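Local coordinates for protein cadherin-related family member 2 (Homo sapiens, PDB 5CZR) that mediates calcium-dependent heterophilic adhesion with CDHR5 on adjacent microvilli, for which its first cadherin repeat is required, and so controls microvillar packing, at residues A[12-17]-A[91-96]; A[42-47]-A[75-80]; A[97-102]-A[131-136]; A[181-186]-A[206-211]. All blocks are in the same frame, centred on the assembly; numbering follows the deposited sequence.

Contact 1: A[12-17]-A[91-96]; sequences TSVILP and MLVIVE
Val14 and Val93 lie side by side on one face of a parallel strand pair, pointing the same way, with Val14 CG1 4.2 Å from Val93 CG2. Val14 holds CG1 between its backbone N and carbonyl carbon (chi1 65°), and the same methyl also meets Met91 SD at 3.9 Å; the Met91 chain, bent at its last torsion, slants across it. Next along this face, the CD1 branch of Leu16 leans over to the other methyl of Val93, CG1, at 4.2 Å.

Ile15, Ile94 and Glu96 occupy the reverse face. Ile15 CG1 passes at a slant beside Ile94 CB, 4.1 Å away, whereas its CG2 branch turns to Glu96, 3.5 Å from Glu96 CG. The same methyl rests equally close to CD and OE2 of the Glu96 carboxylate, while OE1 forms a salt bridge with Arg98 NH2. With an alanine here, Ile15 CG2 would probably lose its cover and Arg98 would be left without this carboxylate.

Five backbone bonds fix the register; Ile94 N to Val14 O (2.8 Å) is an example from the middle. The segment axes diverge by 29°, as in a twisted sheet.

Strand 13-17 is one of the two outermost strands of this mixed sheet within the chain, and strand 86-96 continues the sheet through backbone bonds to strand 73-81. Val14 and Leu16 face the opposing sheet of the cadherin sandwich, touching Phe27 and Ala26 of strand 25-32, and Leu16 and Val93 both pack on Phe51 of strand 51-53.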
loop_
_atom_site.group_PDB
_atom_site.type_symbol
_atom_site.label_atom_id
_atom_site.label_comp_id
_atom_site.label_asym_id
_atom_site.label_seq_id
_atom_site.Cartn_x
_atom_site.Cartn_y
_atom_site.Cartn_z
ATOM N N THR A 12 -6.723 -24.247 -11.078
ATOM C CA THR A 12 -7.304 -23.166 -11.898
ATOM C C THR A 12 -6.818 -21.775 -11.468
ATOM O O THR A 12 -6.723 -20.862 -12.282
ATOM C CB THR A 12 -8.847 -23.148 -11.810
ATOM O OG1 THR A 12 -9.244 -22.931 -10.456
ATOM C CG2 THR A 12 -9.431 -24.482 -12.272
ATOM N N SER A 13 -6.455 -21.642 -10.191
ATOM C CA SER A 13 -5.986 -20.396 -9.682
ATOM C C SER A 13 -5.031 -20.591 -8.521
ATOM O O SER A 13 -5.032 -21.617 -7.845
ATOM C CB SER A 13 -7.155 -19.546 -9.197
ATOM O OG SER A 13 -7.631 -20.100 -7.961
ATOM N N VAL A 14 -4.306 -19.517 -8.228
ATOM C CA VAL A 14 -3.483 -19.463 -7.039
ATOM C C VAL A 14 -3.426 -18.027 -6.511
ATOM O O VAL A 14 -3.447 -17.067 -7.291
ATOM C CB VAL A 14 -2.063 -19.983 -7.344
ATOM C CG1 VAL A 14 -1.346 -19.073 -8.345
ATOM C CG2 VAL A 14 -1.268 -20.108 -6.075
ATOM N N ILE A 15 -3.372 -17.906 -5.179
ATOM C CA ILE A 15 -3.322 -16.623 -4.508
ATOM C C ILE A 15 -1.950 -16.444 -3.943
ATOM O O ILE A 15 -1.448 -17.319 -3.282
ATOM C CB ILE A 15 -4.308 -16.573 -3.363
ATOM C CG1 ILE A 15 -5.728 -16.592 -3.923
ATOM C CG2 ILE A 15 -4.132 -15.293 -2.553
ATOM C CD1 ILE A 15 -6.795 -16.846 -2.867
ATOM N N LEU A 16 -1.340 -15.311 -4.225
ATOM C CA LEU A 16 0.009 -15.027 -3.784
ATOM C C LEU A 16 0.064 -13.610 -3.285
ATOM O O LEU A 16 -0.539 -12.710 -3.867
ATOM C CB LEU A 16 1.014 -15.196 -4.918
ATOM C CG LEU A 16 1.135 -16.619 -5.508
ATOM C CD1 LEU A 16 1.988 -16.641 -6.776
ATOM C CD2 LEU A 16 1.712 -17.579 -4.470
ATOM N N PRO A 17 0.796 -13.390 -2.200
ATOM C CA PRO A 17 1.016 -12.006 -1.763
ATOM C C PRO A 17 2.005 -11.238 -2.632
ATOM O O PRO A 17 3.002 -11.794 -3.084
ATOM C CB PRO A 17 1.585 -12.193 -0.356
ATOM C CG PRO A 17 2.309 -13.494 -0.438
ATOM C CD PRO A 17 1.581 -14.354 -1.415
ATOM N N MET A 91 -3.944 -20.924 -15.909
ATOM C CA MET A 91 -4.082 -20.651 -14.484
ATOM C C MET A 91 -4.184 -19.142 -14.237
ATOM O O MET A 91 -3.386 -18.356 -14.760
ATOM C CB MET A 91 -2.878 -21.214 -13.720
ATOM C CG MET A 91 -2.976 -21.094 -12.207
ATOM S SD MET A 91 -1.483 -21.583 -11.310
ATOM C CE MET A 91 -2.075 -23.114 -10.613
ATOM N N LEU A 92 -5.118 -18.754 -13.375
ATOM C CA LEU A 92 -5.239 -17.350 -12.944
ATOM C C LEU A 92 -4.384 -17.099 -11.694
ATOM O O LEU A 92 -4.533 -17.789 -10.685
ATOM C CB LEU A 92 -6.693 -17.001 -12.628
ATOM C CG LEU A 92 -6.964 -15.559 -12.165
ATOM C CD1 LEU A 92 -6.644 -14.539 -13.260
ATOM C CD2 LEU A 92 -8.421 -15.392 -11.706
ATOM N N VAL A 93 -3.460 -16.154 -11.784
ATOM C CA VAL A 93 -2.683 -15.753 -10.610
ATOM C C VAL A 93 -3.374 -14.540 -9.974
ATOM O O VAL A 93 -3.602 -13.547 -10.651
ATOM C CB VAL A 93 -1.243 -15.409 -10.962
ATOM C CG1 VAL A 93 -0.487 -14.999 -9.708
ATOM C CG2 VAL A 93 -0.553 -16.609 -11.597
ATOM N N ILE A 94 -3.753 -14.673 -8.707
ATOM C CA ILE A 94 -4.433 -13.581 -7.967
ATOM C C ILE A 94 -3.454 -13.046 -6.955
ATOM O O ILE A 94 -3.019 -13.784 -6.056
ATOM C CB ILE A 94 -5.674 -14.101 -7.241
ATOM C CG1 ILE A 94 -6.689 -14.560 -8.265
ATOM C CG2 ILE A 94 -6.285 -13.027 -6.323
ATOM C CD1 ILE A 94 -7.719 -15.514 -7.728
ATOM N N VAL A 95 -3.033 -11.809 -7.172
ATOM C CA VAL A 95 -2.065 -11.184 -6.330
ATOM C C VAL A 95 -2.820 -10.487 -5.176
ATOM O O VAL A 95 -3.742 -9.741 -5.429
ATOM C CB VAL A 95 -1.250 -10.147 -7.120
ATOM C CG1 VAL A 95 -0.221 -9.465 -6.220
ATOM C CG2 VAL A 95 -0.552 -10.787 -8.308
ATOM N N GLU A 96 -2.390 -10.705 -3.936
ATOM C CA GLU A 96 -2.953 -10.003 -2.776
ATOM C C GLU A 96 -2.206 -8.718 -2.432
ATOM O O GLU A 96 -0.969 -8.668 -2.462
ATOM C CB GLU A 96 -2.970 -10.890 -1.552
ATOM C CG GLU A 96 -4.092 -11.928 -1.618
ATOM C CD GLU A 96 -4.451 -12.615 -0.280
ATOM O OE1 GLU A 96 -3.615 -12.706 0.638
ATOM O OE2 GLU A 96 -5.586 -13.130 -0.163
#

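Contact 2: A[42-47]-A[75-80]; sequences GMSGPN and KVTISV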
loop_
_atom_site.group_PDB
_atom_site.type_symbol
_atom_site.label_atom_id
_atom_site.label_comp_id
_atom_site.label_asym_id
_atom_site.label_seq_id
_atom_site.Cartn_x
_atom_site.Cartn_y
_atom_site.Cartn_z
ATOM N N GLY A 42 5.791 -27.530 -16.388
ATOM C CA GLY A 42 6.315 -26.344 -17.061
ATOM C C GLY A 42 5.303 -25.218 -17.025
ATOM O O GLY A 42 4.173 -25.409 -16.552
ATOM N N MET A 43 5.748 -24.037 -17.456
ATOM C CA MET A 43 4.896 -22.892 -17.588
ATOM C C MET A 43 5.329 -22.123 -18.812
ATOM O O MET A 43 6.514 -22.044 -19.111
ATOM C CB MET A 43 5.008 -22.042 -16.331
ATOM C CG MET A 43 3.967 -20.978 -16.167
ATOM S SD MET A 43 4.201 -20.021 -14.639
ATOM C CE MET A 43 3.849 -21.182 -13.374
ATOM N N SER A 44 4.378 -21.522 -19.490
ATOM C CA SER A 44 4.676 -20.741 -20.693
ATOM C C SER A 44 3.743 -19.535 -20.859
ATOM O O SER A 44 2.780 -19.370 -20.110
ATOM C CB SER A 44 4.536 -21.609 -21.959
ATOM O OG SER A 44 3.196 -22.043 -22.156
ATOM N N GLY A 45 4.072 -18.727 -21.864
ATOM C CA GLY A 45 3.295 -17.568 -22.221
ATOM C C GLY A 45 3.975 -16.262 -21.753
ATOM O O GLY A 45 5.045 -16.291 -21.099
ATOM N N PRO A 46 3.376 -15.120 -22.110
ATOM C CA PRO A 46 3.979 -13.801 -21.875
ATOM C C PRO A 46 4.224 -13.437 -20.406
ATOM O O PRO A 46 5.074 -12.597 -20.147
ATOM C CB PRO A 46 2.975 -12.811 -22.521
ATOM C CG PRO A 46 1.807 -13.616 -23.001
ATOM C CD PRO A 46 2.237 -15.054 -23.068
ATOM N N ASN A 47 3.500 -14.074 -19.492
ATOM C CA ASN A 47 3.660 -13.876 -18.062
ATOM C C ASN A 47 4.422 -15.016 -17.351
ATOM O O ASN A 47 4.553 -15.003 -16.107
ATOM C CB ASN A 47 2.276 -13.760 -17.427
ATOM C CG ASN A 47 1.539 -12.510 -17.851
ATOM O OD1 ASN A 47 2.144 -11.461 -18.027
ATOM N ND2 ASN A 47 0.235 -12.617 -18.042
ATOM N N LYS A 75 -2.685 -14.173 -16.114
ATOM C CA LYS A 75 -2.842 -15.553 -16.515
ATOM C C LYS A 75 -1.492 -16.103 -16.896
ATOM O O LYS A 75 -0.692 -15.414 -17.493
ATOM C CB LYS A 75 -3.740 -15.698 -17.765
ATOM C CG LYS A 75 -4.949 -14.752 -17.800
ATOM C CD LYS A 75 -6.266 -15.328 -17.291
ATOM C CE LYS A 75 -7.350 -14.247 -17.195
ATOM N NZ LYS A 75 -8.592 -14.859 -16.659
ATOM N N VAL A 76 -1.324 -17.389 -16.652
ATOM C CA VAL A 76 -0.208 -18.106 -17.204
ATOM C C VAL A 76 -0.687 -19.427 -17.756
ATOM O O VAL A 76 -1.750 -19.910 -17.392
ATOM C CB VAL A 76 0.896 -18.358 -16.141
ATOM C CG1 VAL A 76 1.559 -17.060 -15.767
ATOM C CG2 VAL A 76 0.331 -19.055 -14.909
ATOM N N THR A 77 0.090 -19.987 -18.667
ATOM C CA THR A 77 -0.177 -21.322 -19.167
ATOM C C THR A 77 0.657 -22.302 -18.369
ATOM O O THR A 77 1.878 -22.148 -18.246
ATOM C CB THR A 77 0.123 -21.433 -20.673
ATOM O OG1 THR A 77 -0.725 -20.523 -21.359
ATOM C CG2 THR A 77 -0.194 -22.837 -21.185
ATOM N N ILE A 78 -0.023 -23.281 -17.792
ATOM C CA ILE A 78 0.646 -24.318 -17.088
ATOM C C ILE A 78 0.592 -25.602 -17.891
ATOM O O ILE A 78 -0.359 -25.870 -18.589
ATOM C CB ILE A 78 0.112 -24.508 -15.667
ATOM C CG1 ILE A 78 -1.401 -24.772 -15.658
ATOM C CG2 ILE A 78 0.442 -23.284 -14.826
ATOM C CD1 ILE A 78 -1.913 -25.256 -14.305
ATOM N N SER A 79 1.614 -26.429 -17.708
ATOM C CA SER A 79 1.771 -27.641 -18.493
ATOM C C SER A 79 2.168 -28.842 -17.604
ATOM O O SER A 79 3.016 -28.713 -16.721
ATOM C CB SER A 79 2.882 -27.411 -19.509
ATOM O OG SER A 79 3.089 -28.552 -20.298
ATOM N N VAL A 80 1.532 -29.978 -17.850
ATOM C CA VAL A 80 1.990 -31.239 -17.329
ATOM C C VAL A 80 2.092 -32.255 -18.475
ATOM O O VAL A 80 1.230 -32.325 -19.333
ATOM C CB VAL A 80 1.077 -31.768 -16.208
ATOM C CG1 VAL A 80 -0.367 -31.937 -16.692
ATOM C CG2 VAL A 80 1.615 -33.080 -15.656
#
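Gly42 to Ser44 pair antiparallel with Thr77 to Ser79 at one margin of the first cadherin repeat's mixed sheet, and the turn beyond strand 40-44 adds a side-chain clamp at Asn47. Two hydrogen-bonded pairs, Gly42 with Ser79 and Ser44 with Thr77, flank the non-hydrogen-bonded pair Met43 with Ile78. Each of the two flanking pairs is closed by two backbone bonds, one in each direction; Ser44 N to Thr77 O, for instance, is 2.9 Å.

Met43 carries the packing on the inner face. Its CG is anti to the backbone N (chi1 -167°), which lays the chain obliquely across Val76, SD lying 4.0 Å from Val76 CB; the final bend then sends CE to Ile78 CG2 at 4.3 Å. On the reverse face Ser44 OG rests against the aliphatic side of Thr77, 3.5 Å from its CB.

Past Gly45, the chain turns so that Asn47 faces the partner strand again. Asn47 ND2 donates to Lys75 O at 3.0 Å, with an N-H...O angle of 166°; the acceptor lies in the amide plane and the donor in the carbonyl plane. Beside it, Asn47 CB touches Val76 CG1 at 3.8 Å.

Strand 40-44 is outermost here, strand 73-81 being bonded on its other side to strand 86-96. Across the sandwich, Met43 meets Phe51 and Val53 of strand 51-53, and Ile78 meets Leu29 and Phe7.

Contact 3: A[97-102]-A[131-136]; sequences DRNDNA and DKDMGS. With CA (calcium ion), chain G; CA (calcium ion), chain H; CA (calcium ion), chain F.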
loop_
_atom_site.group_PDB
_atom_site.type_symbol
_atom_site.label_atom_id
_atom_site.label_comp_id
_atom_site.label_asym_id
_atom_site.label_seq_id
_atom_site.Cartn_x
_atom_site.Cartn_y
_atom_site.Cartn_z
ATOM N N ASP A 97 -2.976 -7.675 -2.143
ATOM C CA ASP A 97 -2.435 -6.406 -1.733
ATOM C C ASP A 97 -1.786 -6.552 -0.363
ATOM O O ASP A 97 -2.293 -7.216 0.513
ATOM C CB ASP A 97 -3.533 -5.350 -1.705
ATOM C CG ASP A 97 -3.011 -3.964 -1.386
ATOM O OD1 ASP A 97 -1.933 -3.554 -1.903
ATOM O OD2 ASP A 97 -3.685 -3.276 -0.579
ATOM N N ARG A 98 -0.660 -5.887 -0.205
ATOM C CA ARG A 98 -0.024 -5.773 1.084
ATOM C C ARG A 98 0.229 -4.286 1.345
ATOM O O ARG A 98 0.106 -3.447 0.424
ATOM C CB ARG A 98 1.273 -6.583 1.096
ATOM C CG ARG A 98 1.092 -8.111 1.001
ATOM C CD ARG A 98 0.569 -8.629 2.333
ATOM N NE ARG A 98 0.118 -10.001 2.384
ATOM C CZ ARG A 98 -1.132 -10.391 2.198
ATOM N NH1 ARG A 98 -2.101 -9.535 1.898
ATOM N NH2 ARG A 98 -1.406 -11.652 2.275
ATOM N N ASN A 99 0.580 -3.947 2.586
ATOM C CA ASN A 99 0.760 -2.528 2.947
ATOM C C ASN A 99 2.139 -1.975 2.623
ATOM O O ASN A 99 2.945 -1.703 3.523
ATOM C CB ASN A 99 0.416 -2.295 4.403
ATOM C CG ASN A 99 0.308 -0.840 4.727
ATOM O OD1 ASN A 99 0.186 -0.021 3.825
ATOM N ND2 ASN A 99 0.306 -0.502 6.018
ATOM N N ASP A 100 2.405 -1.797 1.336
ATOM C CA ASP A 100 3.730 -1.415 0.853
ATOM C C ASP A 100 3.820 0.036 0.327
ATOM O O ASP A 100 4.867 0.437 -0.198
ATOM C CB ASP A 100 4.187 -2.377 -0.245
ATOM C CG ASP A 100 3.283 -2.367 -1.460
ATOM O OD1 ASP A 100 2.141 -1.804 -1.415
ATOM O OD2 ASP A 100 3.729 -2.918 -2.483
ATOM N N ASN A 101 2.741 0.805 0.490
ATOM C CA ASN A 101 2.755 2.217 0.208
ATOM C C ASN A 101 2.394 3.049 1.430
ATOM O O ASN A 101 1.648 2.623 2.339
ATOM C CB ASN A 101 1.767 2.516 -0.904
ATOM C CG ASN A 101 2.199 1.943 -2.229
ATOM O OD1 ASN A 101 2.949 2.568 -2.946
ATOM N ND2 ASN A 101 1.782 0.724 -2.520
ATOM N N ALA A 102 2.948 4.249 1.445
ATOM C CA ALA A 102 2.722 5.207 2.510
ATOM C C ALA A 102 1.791 6.312 1.978
ATOM O O ALA A 102 1.756 6.568 0.782
ATOM C CB ALA A 102 4.055 5.804 2.937
ATOM N N ASP A 131 -3.037 7.322 -0.163
ATOM C CA ASP A 131 -2.310 6.058 -0.037
ATOM C C ASP A 131 -2.897 5.077 -1.033
ATOM O O ASP A 131 -4.093 4.809 -1.000
ATOM C CB ASP A 131 -2.491 5.553 1.378
ATOM C CG ASP A 131 -1.616 4.358 1.705
ATOM O OD1 ASP A 131 -1.719 3.313 1.034
ATOM O OD2 ASP A 131 -0.903 4.438 2.725
ATOM N N LYS A 132 -2.062 4.517 -1.887
ATOM C CA LYS A 132 -2.506 3.595 -2.945
ATOM C C LYS A 132 -3.096 2.258 -2.507
ATOM O O LYS A 132 -3.823 1.619 -3.269
ATOM C CB LYS A 132 -1.333 3.272 -3.855
ATOM C CG LYS A 132 -0.836 4.449 -4.664
ATOM C CD LYS A 132 0.556 4.170 -5.202
ATOM C CE LYS A 132 1.081 5.363 -5.989
ATOM N NZ LYS A 132 2.227 4.894 -6.813
ATOM N N ASP A 133 -2.773 1.810 -1.306
ATOM C CA ASP A 133 -3.167 0.482 -0.880
ATOM C C ASP A 133 -4.669 0.391 -0.680
ATOM O O ASP A 133 -5.340 1.402 -0.648
ATOM C CB ASP A 133 -2.396 0.075 0.374
ATOM C CG ASP A 133 -0.894 -0.014 0.125
ATOM O OD1 ASP A 133 -0.484 -0.605 -0.890
ATOM O OD2 ASP A 133 -0.108 0.529 0.923
ATOM N N MET A 134 -5.185 -0.835 -0.623
ATOM C CA MET A 134 -6.606 -1.135 -0.414
ATOM C C MET A 134 -6.965 -1.238 1.082
ATOM O O MET A 134 -6.115 -1.498 1.917
ATOM C CB MET A 134 -6.966 -2.460 -1.109
ATOM C CG MET A 134 -6.771 -2.461 -2.635
ATOM S SD MET A 134 -7.810 -1.208 -3.448
ATOM C CE MET A 134 -7.444 -1.547 -5.150
ATOM N N GLY A 135 -8.242 -1.048 1.386
ATOM C CA GLY A 135 -8.785 -1.277 2.725
ATOM C C GLY A 135 -8.134 -0.367 3.741
ATOM O O GLY A 135 -7.804 0.786 3.429
ATOM N N SER A 136 -7.872 -0.911 4.921
ATOM C CA SER A 136 -7.314 -0.118 6.009
ATOM C C SER A 136 -5.913 0.346 5.675
ATOM O O SER A 136 -5.479 1.400 6.148
ATOM C CB SER A 136 -7.217 -0.941 7.278
ATOM O OG SER A 136 -8.513 -1.334 7.653
HETATM CA CA CA G . 0.007 -2.608 -1.844
HETATM CA CA CA H . -0.432 2.010 2.876
HETATM CA CA CA F . 3.159 -2.942 -4.667
HETATM O O HOH W 1 -4.744 -3.975 1.660
HETATM O O HOH W 2 3.747 -0.858 -4.512
HETATM O O HOH W 3 0.901 5.910 -1.861
HETATM O O HOH W 4 5.158 -3.872 -4.972
#
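This is the calcium-binding junction between the two cadherin repeats, where the linker 97-102 faces the loop 131-136 of the second repeat. Asp133 stands in the middle and splits its carboxylate between two calcium ions: OD1 binds one at 2.3 Å, together with Asp97 OD1, Arg98 O and Asp100 OD1, and OD2 binds another at 2.5 Å, together with Asn99 OD1, Asn101 O and both oxygens of Asp131. The Asn99 amide and the Asp133 carboxylate stand almost perpendicular, 87° apart, and meet through the metal.

Asn101 grips the same carboxylate twice. Its backbone N reaches the syn lone pair of Asp133 OD2 at 2.9 Å, and its ND2 approaches Asp133 OD1 from above the carboxylate plane at 3.1 Å. Asp97 divides its carboxylate between metal and backbone: OD1 binds calcium and OD2 accepts Met134 N (2.9 Å), which comes from above the carboxylate plane. Asp131 OD1, itself a ligand, also accepts Asp133 N at 3.0 Å, an Asx turn that ties the two metal-binding aspartates together.

Asp100 bridges as well, its OD2 going to a third calcium ion that also carries two waters. Glu18, Glu69 and Asp67 from the first repeat and Ala137 and Asp189 from the second complete the sites. The Asp-Arg-Asn-Asp-Asn linker facing Asp-Lys-Asp is the classical cadherin arrangement, DXNDN against DXD, in which three calcium ions rigidify the junction between successive repeats.

Contact 4: A[181-186]-A[206-211]; sequences YQLELK and VFLSIS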
loop_
_atom_site.group_PDB
_atom_site.type_symbol
_atom_site.label_atom_id
_atom_site.label_comp_id
_atom_site.label_asym_id
_atom_site.label_seq_id
_atom_site.Cartn_x
_atom_site.Cartn_y
_atom_site.Cartn_z
ATOM N N TYR A 181 3.084 30.439 13.500
ATOM C CA TYR A 181 3.177 29.060 13.923
ATOM C C TYR A 181 3.706 28.220 12.785
ATOM O O TYR A 181 3.355 28.442 11.636
ATOM C CB TYR A 181 1.806 28.546 14.363
ATOM C CG TYR A 181 1.275 29.324 15.551
ATOM C CD1 TYR A 181 1.659 28.995 16.853
ATOM C CD2 TYR A 181 0.415 30.415 15.366
ATOM C CE1 TYR A 181 1.178 29.711 17.953
ATOM C CE2 TYR A 181 -0.051 31.140 16.441
ATOM C CZ TYR A 181 0.334 30.782 17.740
ATOM O OH TYR A 181 -0.127 31.489 18.814
ATOM N N GLN A 182 4.528 27.234 13.128
ATOM C CA GLN A 182 4.838 26.153 12.201
ATOM C C GLN A 182 4.266 24.849 12.708
ATOM O O GLN A 182 4.546 24.452 13.837
ATOM C CB GLN A 182 6.327 26.012 12.048
ATOM C CG GLN A 182 6.691 25.285 10.776
ATOM C CD GLN A 182 8.046 24.620 10.848
ATOM O OE1 GLN A 182 8.406 23.885 11.809
ATOM N NE2 GLN A 182 8.792 24.816 9.780
ATOM N N LEU A 183 3.429 24.224 11.892
ATOM C CA LEU A 183 2.769 22.977 12.244
ATOM C C LEU A 183 3.424 21.876 11.453
ATOM O O LEU A 183 3.474 21.955 10.223
ATOM C CB LEU A 183 1.268 22.971 11.888
ATOM C CG LEU A 183 0.207 23.587 12.801
ATOM C CD1 LEU A 183 0.668 24.952 13.203
ATOM C CD2 LEU A 183 -1.154 23.687 12.157
ATOM N N GLU A 184 3.912 20.851 12.155
ATOM C CA GLU A 184 4.429 19.689 11.513
ATOM C C GLU A 184 3.287 18.699 11.431
ATOM O O GLU A 184 2.666 18.391 12.433
ATOM C CB GLU A 184 5.592 19.091 12.291
ATOM C CG GLU A 184 6.233 17.919 11.565
ATOM C CD GLU A 184 7.269 17.185 12.391
ATOM O OE1 GLU A 184 7.996 17.833 13.151
ATOM O OE2 GLU A 184 7.347 15.950 12.294
ATOM N N LEU A 185 2.994 18.236 10.222
ATOM C CA LEU A 185 1.885 17.315 10.004
ATOM C C LEU A 185 2.417 15.975 9.530
ATOM O O LEU A 185 3.435 15.890 8.811
ATOM C CB LEU A 185 0.909 17.888 8.966
ATOM C CG LEU A 185 0.474 19.340 9.166
ATOM C CD1 LEU A 185 -0.239 19.870 7.946
ATOM C CD2 LEU A 185 -0.390 19.493 10.413
ATOM N N LYS A 186 1.678 14.940 9.873
ATOM C CA LYS A 186 1.965 13.592 9.420
ATOM C C LYS A 186 0.640 12.934 8.961
ATOM O O LYS A 186 -0.451 13.259 9.463
ATOM C CB LYS A 186 2.565 12.813 10.571
ATOM C CG LYS A 186 3.286 11.556 10.172
ATOM C CD LYS A 186 3.937 10.737 11.326
ATOM C CE LYS A 186 5.341 10.160 10.952
ATOM N NZ LYS A 186 5.959 9.229 11.948
ATOM N N VAL A 206 5.391 17.008 6.777
ATOM C CA VAL A 206 5.192 18.262 6.061
ATOM C C VAL A 206 5.017 19.380 7.066
ATOM O O VAL A 206 4.520 19.160 8.183
ATOM C CB VAL A 206 4.014 18.237 5.046
ATOM C CG1 VAL A 206 4.262 17.164 3.965
ATOM C CG2 VAL A 206 2.697 17.985 5.731
ATOM N N PHE A 207 5.406 20.572 6.643
ATOM C CA PHE A 207 5.419 21.747 7.496
ATOM C C PHE A 207 4.520 22.847 6.933
ATOM O O PHE A 207 4.731 23.317 5.805
ATOM C CB PHE A 207 6.842 22.251 7.644
ATOM C CG PHE A 207 7.732 21.248 8.289
ATOM C CD1 PHE A 207 7.771 21.132 9.671
ATOM C CD2 PHE A 207 8.459 20.337 7.517
ATOM C CE1 PHE A 207 8.593 20.180 10.288
ATOM C CE2 PHE A 207 9.269 19.365 8.121
ATOM C CZ PHE A 207 9.345 19.305 9.510
ATOM N N LEU A 208 3.544 23.257 7.736
ATOM C CA LEU A 208 2.670 24.363 7.398
ATOM C C LEU A 208 3.122 25.637 8.138
ATOM O O LEU A 208 3.181 25.658 9.367
ATOM C CB LEU A 208 1.235 23.999 7.754
ATOM C CG LEU A 208 0.180 25.102 7.735
ATOM C CD1 LEU A 208 0.040 25.779 6.386
ATOM C CD2 LEU A 208 -1.152 24.510 8.137
ATOM N N SER A 209 3.441 26.681 7.381
ATOM C CA SER A 209 3.790 27.973 7.952
ATOM C C SER A 209 2.586 28.891 8.030
ATOM O O SER A 209 1.920 29.141 7.028
ATOM C CB SER A 209 4.860 28.628 7.119
ATOM O OG SER A 209 5.993 27.776 7.107
ATOM N N ILE A 210 2.285 29.342 9.232
ATOM C CA ILE A 210 1.154 30.200 9.457
ATOM C C ILE A 210 1.665 31.518 9.966
ATOM O O ILE A 210 2.252 31.561 11.032
ATOM C CB ILE A 210 0.173 29.595 10.483
ATOM C CG1 ILE A 210 -0.380 28.257 9.952
ATOM C CG2 ILE A 210 -0.991 30.570 10.779
ATOM C CD1 ILE A 210 -1.329 27.532 10.883
ATOM N N SER A 211 1.439 32.585 9.193
ATOM C CA SER A 211 1.642 33.956 9.641
ATOM C C SER A 211 0.363 34.513 10.234
ATOM O O SER A 211 -0.697 34.424 9.615
ATOM C CB SER A 211 2.054 34.840 8.474
ATOM O OG SER A 211 3.300 34.435 7.950
#
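Leu183 and Leu208 lie side by side on the buried face of this antiparallel pair, with Leu183 CD2 4.1 Å from Leu208 CD2, and the close packing runs along that face in both directions. Leu183 CD1 slants across to Ile210 CD1 at 4.0 Å, and Leu185 CB meets Val206 CG2 at 3.7 Å. Beneath them six backbone bonds hold the strands; Leu185 N to Val206 O, at 2.7 Å and 175°, is nearly straight. Strands 180-189 and 206-213 are central neighbours in the mixed sheet of the second cadherin repeat, a Greek-key sandwich, and Leu183, Leu185 and Leu208 all touch Ile166 of the facing sheet.

The other face is more open. Here the exposed Phe207 is bordered by two polar chains through their flat or aliphatic parts. Gln182, extended from a CG anti to its N (chi1 -160°), brings OE1 to 3.5 Å from Phe207 CD1, its amide plane 35° from the ring. Glu184 runs alongside in the same direction, with CG 3.5 Å from Phe207 CE1. Replacing Gln182 with a glycine would remove the amide beside CD1 and CB, and the ring is likely to turn more freely on that side. Ser209, further along, is barely touched: Gln182 CG stays 4.5 Å from Ser209 OG. Beyond the pair, strand 140-148 bonds to the outer edge of strand 180-189, through Gln182, Glu184 and Lys186, and Ser209 reaches Phe110 through its backbone.

In the fold
From the N terminus, the chain enters contact 1 at 12-17, whose loop closes only when strand 86-96 pairs with it. Contact 2, 42-47 with 75-80, is nested within that loop, and strands 73-81 and 86-96 are neighbours, so the two contacts join in one sheet through Met91 N and Val76 O, 2.8 Å apart. Contact 3 follows directly: the chain runs from 97-102 into the second repeat and comes back to it at 131-136, tying the two repeats together at the calcium sites; Arg98 touches Pro17 of contact 1. Contact 4, 181-186 with 206-211, closes last. It lies in the second repeat, about 44 Å from contact 1 between centres. No contacts cross.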